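Local coordinates for protein flavodoxin (Bacillus cereus, PDB 6GAQ) that binds flavin mononucleotide and probably serves as a low-potential electron donor to a number of redox enzymes, at residues L128-A133 with E141-F146; L12-S17 with I59-Y64; V31-F36 with I148-K153. All coordinates share one frame; numbering follows the deposited sequence.

Contact 1: L128-A133 with E141-F146; sequences LKIELA and EKCSNF. With CA (calcium ion), chain E; FMN (flavin mononucleotide), chain C.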
loop_
_atom_site.group_PDB
_atom_site.type_symbol
_atom_site.label_atom_id
_atom_site.label_comp_id
_atom_site.label_asym_id
_atom_site.label_seq_id
_atom_site.Cartn_x
_atom_site.Cartn_y
_atom_site.Cartn_z
ATOM N N LEU A 128 -1.410 2.000 -7.195
ATOM C CA LEU A 128 -1.663 0.845 -8.043
ATOM C C LEU A 128 -3.055 0.298 -7.751
ATOM O O LEU A 128 -3.383 -0.000 -6.598
ATOM C CB LEU A 128 -0.604 -0.235 -7.808
ATOM C CG LEU A 128 -0.938 -1.674 -8.201
ATOM C CD1 LEU A 128 -0.981 -1.825 -9.714
ATOM C CD2 LEU A 128 0.068 -2.638 -7.585
ATOM N N LYS A 129 -3.870 0.175 -8.795
ATOM C CA LYS A 129 -5.247 -0.296 -8.679
ATOM C C LYS A 129 -5.381 -1.597 -9.460
ATOM O O LYS A 129 -5.323 -1.597 -10.695
ATOM C CB LYS A 129 -6.224 0.763 -9.183
ATOM C CG LYS A 129 -5.863 2.167 -8.732
ATOM C CD LYS A 129 -6.967 3.155 -9.030
ATOM C CE LYS A 129 -6.410 4.387 -9.721
ATOM N NZ LYS A 129 -5.119 4.843 -9.135
ATOM N N ILE A 130 -5.551 -2.702 -8.740
ATOM C CA ILE A 130 -5.714 -4.027 -9.326
ATOM C C ILE A 130 -7.152 -4.468 -9.087
ATOM O O ILE A 130 -7.728 -4.166 -8.037
ATOM C CB ILE A 130 -4.711 -5.031 -8.717
ATOM C CG1 ILE A 130 -3.277 -4.674 -9.119
ATOM C CG2 ILE A 130 -5.048 -6.473 -9.109
ATOM C CD1 ILE A 130 -2.900 -5.088 -10.536
ATOM N N GLU A 131 -7.740 -5.164 -10.061
ATOM C CA GLU A 131 -9.092 -5.683 -9.900
ATOM C C GLU A 131 -9.021 -7.134 -9.457
ATOM O O GLU A 131 -8.465 -7.986 -10.167
ATOM C CB GLU A 131 -9.903 -5.537 -11.188
ATOM C CG GLU A 131 -11.151 -6.421 -11.246
ATOM C CD GLU A 131 -12.186 -5.920 -12.241
ATOM O OE1 GLU A 131 -13.397 -6.086 -11.979
ATOM O OE2 GLU A 131 -11.800 -5.358 -13.284
ATOM N N LEU A 132 -9.569 -7.407 -8.271
ATOM C CA LEU A 132 -9.636 -8.759 -7.701
ATOM C C LEU A 132 -8.200 -9.247 -7.515
ATOM O O LEU A 132 -7.357 -8.459 -7.056
ATOM C CB LEU A 132 -10.525 -9.635 -8.585
ATOM C CG LEU A 132 -12.013 -9.280 -8.603
ATOM C CD1 LEU A 132 -12.795 -10.290 -9.434
ATOM C CD2 LEU A 132 -12.539 -9.215 -7.182
ATOM N N ALA A 133 -7.876 -10.505 -7.850
ATOM C CA ALA A 133 -6.540 -11.054 -7.688
ATOM C C ALA A 133 -5.671 -10.730 -8.897
ATOM O O ALA A 133 -6.168 -10.647 -10.024
ATOM C CB ALA A 133 -6.604 -12.568 -7.500
ATOM N N GLU A 141 2.199 -7.676 -14.616
ATOM C CA GLU A 141 3.020 -6.615 -15.188
ATOM C C GLU A 141 2.652 -5.250 -14.619
ATOM O O GLU A 141 3.505 -4.357 -14.564
ATOM C CB GLU A 141 2.892 -6.616 -16.711
ATOM C CG GLU A 141 3.717 -7.698 -17.391
ATOM C CD GLU A 141 4.114 -7.331 -18.805
ATOM O OE1 GLU A 141 3.243 -6.858 -19.566
ATOM O OE2 GLU A 141 5.299 -7.513 -19.156
ATOM N N LYS A 142 1.400 -5.067 -14.197
ATOM C CA LYS A 142 1.027 -3.835 -13.509
ATOM C C LYS A 142 1.771 -3.710 -12.185
ATOM O O LYS A 142 2.313 -2.647 -11.860
ATOM C CB LYS A 142 -0.486 -3.791 -13.282
ATOM C CG LYS A 142 -1.278 -3.219 -14.445
ATOM C CD LYS A 142 -2.762 -3.537 -14.316
ATOM C CE LYS A 142 -3.448 -2.608 -13.325
ATOM N NZ LYS A 142 -4.912 -2.872 -13.243
ATOM N N CYS A 143 1.807 -4.796 -11.407
ATOM C CA CYS A 143 2.544 -4.780 -10.147
ATOM C C CYS A 143 4.041 -4.635 -10.386
ATOM O O CYS A 143 4.729 -3.934 -9.634
ATOM C CB CYS A 143 2.252 -6.055 -9.355
ATOM S SG CYS A 143 0.501 -6.368 -9.034
ATOM N N SER A 144 4.561 -5.289 -11.427
ATOM C CA SER A 144 5.992 -5.222 -11.708
ATOM C C SER A 144 6.421 -3.805 -12.069
ATOM O O SER A 144 7.483 -3.342 -11.636
ATOM C CB SER A 144 6.350 -6.196 -12.830
ATOM O OG SER A 144 7.750 -6.236 -13.044
ATOM N N ASN A 145 5.609 -3.100 -12.861
ATOM C CA ASN A 145 5.945 -1.726 -13.222
ATOM C C ASN A 145 5.832 -0.795 -12.021
ATOM O O ASN A 145 6.661 0.106 -11.847
ATOM C CB ASN A 145 5.043 -1.244 -14.358
ATOM C CG ASN A 145 5.227 -2.046 -15.630
ATOM O OD1 ASN A 145 6.286 -2.631 -15.861
ATOM N ND2 ASN A 145 4.194 -2.080 -16.463
ATOM N N PHE A 146 4.812 -0.997 -11.184
ATOM C CA PHE A 146 4.618 -0.139 -10.020
ATOM C C PHE A 146 5.788 -0.254 -9.050
ATOM O O PHE A 146 6.322 0.757 -8.581
ATOM C CB PHE A 146 3.300 -0.497 -9.328
ATOM C CG PHE A 146 3.006 0.332 -8.109
ATOM C CD1 PHE A 146 2.391 1.568 -8.227
ATOM C CD2 PHE A 146 3.335 -0.129 -6.845
ATOM C CE1 PHE A 146 2.116 2.331 -7.106
ATOM C CE2 PHE A 146 3.064 0.629 -5.721
ATOM C CZ PHE A 146 2.453 1.861 -5.853
HETATM CA CA CA E . -7.207 -9.341 -11.812
HETATM N N1 FMN C . -14.322 -2.964 -4.352
HETATM C C2 FMN C . -14.197 -1.630 -4.684
HETATM O O2 FMN C . -13.331 -1.276 -5.482
HETATM N N3 FMN C . -15.038 -0.692 -4.122
HETATM C C4 FMN C . -16.012 -1.082 -3.224
HETATM O O4 FMN C . -16.761 -0.245 -2.723
HETATM C C4A FMN C . -16.141 -2.424 -2.888
HETATM N N5 FMN C . -17.112 -2.818 -1.992
HETATM C C5A FMN C . -17.240 -4.150 -1.660
HETATM C C6 FMN C . -18.221 -4.542 -0.756
HETATM C C7 FMN C . -18.358 -5.882 -0.415
HETATM C C7M FMN C . -19.417 -6.300 0.561
HETATM C C8 FMN C . -17.512 -6.830 -0.980
HETATM C C8M FMN C . -17.654 -8.279 -0.616
HETATM C C9 FMN C . -16.530 -6.437 -1.883
HETATM C C9A FMN C . -16.392 -5.097 -2.225
HETATM N N10 FMN C . -15.410 -4.702 -3.116
HETATM C C10 FMN C . -15.291 -3.367 -3.455
HETATM C "C1'" FMN C . -14.501 -5.719 -3.748
HETATM C "C2'" FMN C . -13.228 -6.022 -2.965
HETATM O "O2'" FMN C . -12.481 -4.843 -2.768
HETATM C "C3'" FMN C . -12.415 -7.031 -3.771
HETATM O "O3'" FMN C . -13.031 -8.298 -3.689
HETATM C "C4'" FMN C . -10.956 -7.141 -3.335
HETATM O "O4'" FMN C . -10.214 -7.734 -4.378
HETATM C "C5'" FMN C . -10.769 -7.971 -2.068
HETATM O "O5'" FMN C . -9.395 -7.963 -1.743
HETATM P P FMN C . -8.773 -8.954 -0.635
HETATM O O1P FMN C . -8.646 -10.331 -1.237
HETATM O O2P FMN C . -7.406 -8.460 -0.229
HETATM O O3P FMN C . -9.678 -9.014 0.572
HETATM O O HOH W 1 -9.083 -10.930 -11.620
#

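Contact 2: L12-S17 with I59-Y64; sequences LIAYAS and IILGSY. With FMN (flavin mononucleotide), chain C.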
loop_
_atom_site.group_PDB
_atom_site.type_symbol
_atom_site.label_atom_id
_atom_site.label_comp_id
_atom_site.label_asym_id
_atom_site.label_seq_id
_atom_site.Cartn_x
_atom_site.Cartn_y
_atom_site.Cartn_z
ATOM N N LEU A 12 8.911 -0.671 3.925
ATOM C CA LEU A 12 7.897 -1.445 4.627
ATOM C C LEU A 12 6.649 -1.561 3.764
ATOM O O LEU A 12 6.199 -0.575 3.169
ATOM C CB LEU A 12 7.544 -0.800 5.972
ATOM C CG LEU A 12 6.135 -1.045 6.518
ATOM C CD1 LEU A 12 5.997 -2.461 7.058
ATOM C CD2 LEU A 12 5.788 -0.023 7.589
ATOM N N ILE A 13 6.094 -2.768 3.702
ATOM C CA ILE A 13 4.853 -3.035 2.984
ATOM C C ILE A 13 3.828 -3.475 4.023
ATOM O O ILE A 13 3.852 -4.621 4.487
ATOM C CB ILE A 13 5.026 -4.093 1.889
ATOM C CG1 ILE A 13 6.082 -3.646 0.877
ATOM C CG2 ILE A 13 3.701 -4.356 1.190
ATOM C CD1 ILE A 13 6.428 -4.703 -0.144
ATOM N N ALA A 14 2.930 -2.568 4.395
ATOM C CA ALA A 14 1.840 -2.865 5.315
ATOM C C ALA A 14 0.552 -2.999 4.513
ATOM O O ALA A 14 0.155 -2.062 3.812
ATOM C CB ALA A 14 1.705 -1.776 6.380
ATOM N N TYR A 15 -0.094 -4.159 4.609
ATOM C CA TYR A 15 -1.251 -4.460 3.782
ATOM C C TYR A 15 -2.409 -4.964 4.632
ATOM O O TYR A 15 -2.213 -5.596 5.674
ATOM C CB TYR A 15 -0.912 -5.499 2.696
ATOM C CG TYR A 15 -0.680 -6.901 3.217
ATOM C CD1 TYR A 15 -1.719 -7.823 3.280
ATOM C CD2 TYR A 15 0.580 -7.307 3.635
ATOM C CE1 TYR A 15 -1.511 -9.104 3.754
ATOM C CE2 TYR A 15 0.799 -8.587 4.108
ATOM C CZ TYR A 15 -0.250 -9.482 4.165
ATOM O OH TYR A 15 -0.039 -10.758 4.635
ATOM N N ALA A 16 -3.622 -4.674 4.165
ATOM C CA ALA A 16 -4.855 -5.201 4.741
ATOM C C ALA A 16 -5.508 -6.089 3.692
ATOM O O ALA A 16 -5.916 -5.606 2.630
ATOM C CB ALA A 16 -5.793 -4.075 5.167
ATOM N N SER A 17 -5.602 -7.384 3.981
ATOM C CA SER A 17 -6.178 -8.337 3.046
ATOM C C SER A 17 -7.093 -9.295 3.790
ATOM O O SER A 17 -6.752 -9.781 4.871
ATOM C CB SER A 17 -5.091 -9.123 2.304
ATOM O OG SER A 17 -5.667 -10.040 1.391
ATOM N N ILE A 59 7.774 3.494 2.634
ATOM C CA ILE A 59 6.597 2.831 3.184
ATOM C C ILE A 59 5.569 2.673 2.073
ATOM O O ILE A 59 5.204 3.652 1.417
ATOM C CB ILE A 59 5.986 3.616 4.362
ATOM C CG1 ILE A 59 6.978 3.712 5.523
ATOM C CG2 ILE A 59 4.689 2.964 4.816
ATOM C CD1 ILE A 59 6.989 5.063 6.199
ATOM N N ILE A 60 5.098 1.447 1.863
ATOM C CA ILE A 60 4.078 1.160 0.861
ATOM C C ILE A 60 2.882 0.554 1.577
ATOM O O ILE A 60 2.968 -0.558 2.116
ATOM C CB ILE A 60 4.593 0.224 -0.240
ATOM C CG1 ILE A 60 5.861 0.791 -0.878
ATOM C CG2 ILE A 60 3.523 0.018 -1.299
ATOM C CD1 ILE A 60 6.373 -0.034 -2.039
ATOM N N LEU A 61 1.768 1.277 1.588
ATOM C CA LEU A 61 0.536 0.782 2.179
ATOM C C LEU A 61 -0.322 0.105 1.118
ATOM O O LEU A 61 -0.243 0.423 -0.071
ATOM C CB LEU A 61 -0.251 1.916 2.839
ATOM C CG LEU A 61 0.475 2.750 3.897
ATOM C CD1 LEU A 61 -0.486 3.726 4.558
ATOM C CD2 LEU A 61 1.132 1.854 4.936
ATOM N N GLY A 62 -1.146 -0.839 1.563
ATOM C CA GLY A 62 -2.039 -1.546 0.670
ATOM C C GLY A 62 -3.306 -1.995 1.365
ATOM O O GLY A 62 -3.257 -2.473 2.502
ATOM N N SER A 63 -4.448 -1.847 0.703
ATOM C CA SER A 63 -5.712 -2.218 1.322
ATOM C C SER A 63 -6.758 -2.453 0.245
ATOM O O SER A 63 -6.766 -1.783 -0.792
ATOM C CB SER A 63 -6.197 -1.138 2.296
ATOM O OG SER A 63 -7.584 -1.276 2.559
ATOM N N TYR A 64 -7.636 -3.415 0.505
ATOM C CA TYR A 64 -8.813 -3.594 -0.325
ATOM C C TYR A 64 -9.893 -2.602 0.091
ATOM O O TYR A 64 -9.831 -1.985 1.159
ATOM C CB TYR A 64 -9.333 -5.030 -0.228
ATOM C CG TYR A 64 -9.856 -5.429 1.137
ATOM C CD1 TYR A 64 -8.987 -5.698 2.188
ATOM C CD2 TYR A 64 -11.219 -5.554 1.370
ATOM C CE1 TYR A 64 -9.462 -6.069 3.433
ATOM C CE2 TYR A 64 -11.701 -5.924 2.611
ATOM C CZ TYR A 64 -10.820 -6.182 3.637
ATOM O OH TYR A 64 -11.301 -6.550 4.873
HETATM N N1 FMN C . -14.322 -2.964 -4.352
HETATM C C2 FMN C . -14.197 -1.630 -4.684
HETATM O O2 FMN C . -13.331 -1.276 -5.482
HETATM N N3 FMN C . -15.038 -0.692 -4.122
HETATM C C4 FMN C . -16.012 -1.082 -3.224
HETATM O O4 FMN C . -16.761 -0.245 -2.723
HETATM C C4A FMN C . -16.141 -2.424 -2.888
HETATM N N5 FMN C . -17.112 -2.818 -1.992
HETATM C C5A FMN C . -17.240 -4.150 -1.660
HETATM C C6 FMN C . -18.221 -4.542 -0.756
HETATM C C7 FMN C . -18.358 -5.882 -0.415
HETATM C C7M FMN C . -19.417 -6.300 0.561
HETATM C C8 FMN C . -17.512 -6.830 -0.980
HETATM C C8M FMN C . -17.654 -8.279 -0.616
HETATM C C9 FMN C . -16.530 -6.437 -1.883
HETATM C C9A FMN C . -16.392 -5.097 -2.225
HETATM N N10 FMN C . -15.410 -4.702 -3.116
HETATM C C10 FMN C . -15.291 -3.367 -3.455
HETATM C "C1'" FMN C . -14.501 -5.719 -3.748
HETATM C "C2'" FMN C . -13.228 -6.022 -2.965
HETATM O "O2'" FMN C . -12.481 -4.843 -2.768
HETATM C "C3'" FMN C . -12.415 -7.031 -3.771
HETATM O "O3'" FMN C . -13.031 -8.298 -3.689
HETATM C "C4'" FMN C . -10.956 -7.141 -3.335
HETATM O "O4'" FMN C . -10.214 -7.734 -4.378
HETATM C "C5'" FMN C . -10.769 -7.971 -2.068
HETATM O "O5'" FMN C . -9.395 -7.963 -1.743
HETATM P P FMN C . -8.773 -8.954 -0.635
HETATM O O1P FMN C . -8.646 -10.331 -1.237
HETATM O O2P FMN C . -7.406 -8.460 -0.229
HETATM O O3P FMN C . -9.678 -9.014 0.572
#

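Contact 3: V31-F36 with I148-K153; sequences VSLDAF and IAFAEK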
loop_
_atom_site.group_PDB
_atom_site.type_symbol
_atom_site.label_atom_id
_atom_site.label_comp_id
_atom_site.label_asym_id
_atom_site.label_seq_id
_atom_site.Cartn_x
_atom_site.Cartn_y
_atom_site.Cartn_z
ATOM N N VAL A 31 8.912 -8.949 -3.855
ATOM C CA VAL A 31 9.898 -9.702 -4.626
ATOM C C VAL A 31 10.646 -8.783 -5.584
ATOM O O VAL A 31 11.870 -8.886 -5.739
ATOM C CB VAL A 31 9.212 -10.868 -5.363
ATOM C CG1 VAL A 31 10.104 -11.405 -6.455
ATOM C CG2 VAL A 31 8.852 -11.971 -4.379
ATOM N N SER A 32 9.929 -7.863 -6.236
ATOM C CA SER A 32 10.591 -6.873 -7.083
ATOM C C SER A 32 11.529 -6.000 -6.262
ATOM O O SER A 32 12.678 -5.761 -6.650
ATOM C CB SER A 32 9.555 -6.009 -7.800
ATOM O OG SER A 32 10.159 -4.861 -8.371
ATOM N N LEU A 33 11.047 -5.510 -5.118
ATOM C CA LEU A 33 11.881 -4.703 -4.240
ATOM C C LEU A 33 13.025 -5.505 -3.637
ATOM O O LEU A 33 14.000 -4.909 -3.175
ATOM C CB LEU A 33 11.034 -4.088 -3.127
ATOM C CG LEU A 33 10.073 -2.969 -3.527
ATOM C CD1 LEU A 33 9.274 -2.505 -2.319
ATOM C CD2 LEU A 33 10.833 -1.812 -4.151
ATOM N N ASP A 34 12.921 -6.836 -3.618
ATOM C CA ASP A 34 14.039 -7.660 -3.170
ATOM C C ASP A 34 15.181 -7.630 -4.178
ATOM O O ASP A 34 16.355 -7.614 -3.793
ATOM C CB ASP A 34 13.580 -9.100 -2.946
ATOM C CG ASP A 34 12.845 -9.289 -1.637
ATOM O OD1 ASP A 34 12.973 -8.426 -0.742
ATOM O OD2 ASP A 34 12.134 -10.306 -1.506
ATOM N N ALA A 35 14.852 -7.630 -5.473
ATOM C CA ALA A 35 15.877 -7.723 -6.509
ATOM C C ALA A 35 16.824 -6.532 -6.461
ATOM O O ALA A 35 18.034 -6.683 -6.669
ATOM C CB ALA A 35 15.222 -7.842 -7.882
ATOM N N PHE A 36 16.292 -5.339 -6.214
ATOM C CA PHE A 36 17.118 -4.237 -5.746
ATOM C C PHE A 36 17.455 -4.507 -4.287
ATOM O O PHE A 36 16.561 -4.772 -3.482
ATOM C CB PHE A 36 16.391 -2.900 -5.891
ATOM C CG PHE A 36 15.727 -2.706 -7.225
ATOM C CD1 PHE A 36 14.425 -3.134 -7.435
ATOM C CD2 PHE A 36 16.401 -2.092 -8.267
ATOM C CE1 PHE A 36 13.813 -2.957 -8.661
ATOM C CE2 PHE A 36 15.793 -1.914 -9.496
ATOM C CZ PHE A 36 14.497 -2.346 -9.693
ATOM N N ILE A 148 8.863 -1.316 -9.595
ATOM C CA ILE A 148 10.139 -0.877 -10.152
ATOM C C ILE A 148 10.236 0.644 -10.133
ATOM O O ILE A 148 11.286 1.208 -9.802
ATOM C CB ILE A 148 10.324 -1.445 -11.571
ATOM C CG1 ILE A 148 10.669 -2.935 -11.504
ATOM C CG2 ILE A 148 11.408 -0.684 -12.321
ATOM C CD1 ILE A 148 10.596 -3.640 -12.841
ATOM N N ALA A 149 9.144 1.332 -10.479
ATOM C CA ALA A 149 9.149 2.792 -10.442
ATOM C C ALA A 149 9.366 3.304 -9.023
ATOM O O ALA A 149 10.035 4.325 -8.818
ATOM C CB ALA A 149 7.843 3.338 -11.017
ATOM N N PHE A 150 8.805 2.609 -8.031
ATOM C CA PHE A 150 9.060 2.969 -6.641
ATOM C C PHE A 150 10.530 2.786 -6.291
ATOM O O PHE A 150 11.117 3.612 -5.583
ATOM C CB PHE A 150 8.178 2.133 -5.715
ATOM C CG PHE A 150 8.203 2.581 -4.282
ATOM C CD1 PHE A 150 7.411 3.634 -3.857
ATOM C CD2 PHE A 150 9.011 1.941 -3.356
ATOM C CE1 PHE A 150 7.429 4.047 -2.537
ATOM C CE2 PHE A 150 9.031 2.347 -2.034
ATOM C CZ PHE A 150 8.239 3.401 -1.624
ATOM N N ALA A 151 11.144 1.707 -6.784
ATOM C CA ALA A 151 12.566 1.489 -6.543
ATOM C C ALA A 151 13.419 2.538 -7.243
ATOM O O ALA A 151 14.489 2.900 -6.740
ATOM C CB ALA A 151 12.967 0.087 -6.999
ATOM N N GLU A 152 12.967 3.036 -8.398
ATOM C CA GLU A 152 13.702 4.094 -9.081
ATOM C C GLU A 152 13.704 5.385 -8.274
ATOM O O GLU A 152 14.614 6.208 -8.425
ATOM C CB GLU A 152 13.109 4.334 -10.470
ATOM C CG GLU A 152 13.539 3.312 -11.510
ATOM C CD GLU A 152 12.695 3.368 -12.767
ATOM O OE1 GLU A 152 12.823 2.456 -13.612
ATOM O OE2 GLU A 152 11.901 4.322 -12.912
ATOM N N LYS A 153 12.699 5.580 -7.417
ATOM C CA LYS A 153 12.689 6.721 -6.510
ATOM C C LYS A 153 13.705 6.581 -5.385
ATOM O O LYS A 153 13.913 7.543 -4.638
ATOM C CB LYS A 153 11.291 6.907 -5.919
ATOM C CG LYS A 153 10.188 7.037 -6.956
ATOM C CD LYS A 153 10.299 8.343 -7.721
ATOM C CE LYS A 153 9.473 8.305 -8.997
ATOM N NZ LYS A 153 8.086 7.828 -8.746
#

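Contact 1: L128-A133 with E141-F146
Strand 128-131 sets Leu-128 and Ile-130 against Lys-142, Cys-143 and Phe-146 of helix 141-146, running nearly antiparallel to it at 167° with the axes 9.2 Å apart. Leu-128 does most of the packing. Its CB sits over one face of the Phe-146 ring, 3.7 Å from the ring centroid, in a CH-pi contact. Phe-146 has CG anti to its N (chi1 180°), which lays the ring face against the strand. The two methyls of Leu-128 part ways. CD2 lies 4.0 Å from Cys-143 SG, while CD1 goes to the backbone and CB of Lys-142. Ile-130 extends the apolar strip, with its CD1 3.9 Å from Cys-143 SG.

The Lys-142 chain passes Ile-130 in the opposite direction, and Ile-130 CD1 touches its CE at 3.8 Å. A bend at chi3 (79°) then delivers the ammonium to the strand. Lys-142 NZ donates to Lys-129 O at 2.9 Å, lying in the carbonyl plane.

At the end of the strand the chain meets the calcium ion. Glu-131 O and Ala-133 O both bind it at 2.5 Å, together with a water and Asp-139 OD1. Leu-132, between them, meets the ribityl chain of the flavin, with CD2 near FMN O3' and CA near FMN O4'. This is the last beta-alpha unit of the flavodoxin-like fold, with strand 122-131 at one border of the sheet. Lys-142 gives that border strand a donor, and Asp-139 of the same helix shares the ion with the strand end. The calcium therefore ties strand to helix.

Contact 2: L12-S17 with I59-Y64
Tyr-15 pairs with Gly-62 across two parallel strands, 12-16 and 59-63, and the CA atoms of this pair are 4.3 Å apart. With no side chain on Gly-62, the CB of Tyr-15 has only a backbone neighbour here, Gly-62 O at 3.8 Å. The Tyr-15 CG lies between N and the carbonyl carbon (chi1 71°). This leads the ring away from strand 59-63, and it meets Glu-23 of helix 21-35 and Leu-42 and Glu-44 of strand 40-44. Ile-13 and Ile-60 share that face. On the other face, Leu-61 swings CD2 back to 3.9 Å from Ala-14 CB, and Ala-16 CB meets Ser-63 CB.

Backbone bonds alternate between the strands. The straightest joins Ile-60 N to Leu-12 O, with an N-H...O angle of 172°.

These are two neighbouring central strands of the flavodoxin-like sheet, and their C-terminal ends open onto the flavin phosphate. Ser-17 begins the phosphate-binding turn after the first strand. Its OG donates to FMN O2P at 2.9 Å.

Tyr-64 approaches the phosphate from the other strand. Its CG is also set between N and the carbonyl carbon (chi1 65°), which brings the ring beside Ala-16 O. That oxygen lies at the ring edge, near its plane, 3.1 Å from Tyr-64 CD1. FMN O3P stands 3.6 Å above one face of the Tyr-64 ring, offset toward the rim. The hydroxyl of Tyr-64 is hydrogen-bonded to Glu-74 OE1. Ser-63 OG donates to Tyr-64 O at 2.7 Å.

Contact 3: V31-F36 with I148-K153
Ile-148, which meets Ser-32 of helix 31-35 and Phe-36 just past its end, accepts at its O a 2.9 Å hydrogen bond from Glu-152 N, one helical turn on. No hydrogen bond crosses between the segments, and side-chain shape carries the contact. Helices 31-35 and 148-152 run in broadly the same direction. Their axes cross at -38° and come within 9.6 Å.

Ala-151 is the small residue at the centre. Its CB lies over one face of the Phe-36 ring, 3.7 Å from the centroid and 18° off the ring normal, which makes a CH-pi contact. The methyl is nearest to CD1 and CE1 of the ring, each at 3.6 Å. Phe-36 is the first residue past the end of its helix. Its CG is anti to the carbonyl carbon (chi1 -47°), and this turns the ring back across to the partner helix. Ile-148 CG1 then comes to the edge of the same ring, 4.2 Å from Phe-36 CE1. The same CG1 also touches Ser-32 OG at 3.7 Å, a van der Waals contact.

Leu-33 fills the side nearer the sheet. Its CD2 lies 4.0 Å from Ala-151 CB and also reaches the edge of the Phe-150 ring, near that ring's plane. Both Leu-33 and Phe-150 pack onward toward the central strands.

The contact joins the first and last helices, which cover one face of the flavodoxin-like sheet side by side. It lies away from the flavin and calcium sites. Leu-33 and Phe-150 are buried, whereas Phe-36 and Ile-148 are partly exposed. The chemistry is thus dispersion between methyls and rings, with no hydrogen bond between the two segments.

From the N terminus, strand 11-16 opens contact 2 and helix 21-35 opens contact 3. Strand 58-63 then closes contact 2 while contact 3 is still open, so these two cross. Contact 1 opens and closes later, between strand 122-131 and helix 137-152. It is nested inside the long loop that contact 3 closes near the C terminus. Contacts 2 and 1 follow in series. Ile-60 of contact 2 packs on Leu-33 and Phe-150 of contact 3, joining the sheet centre to the helix pair. Contacts 1 and 3 share helix 137-152, and contacts 1 and 2 both reach the flavin.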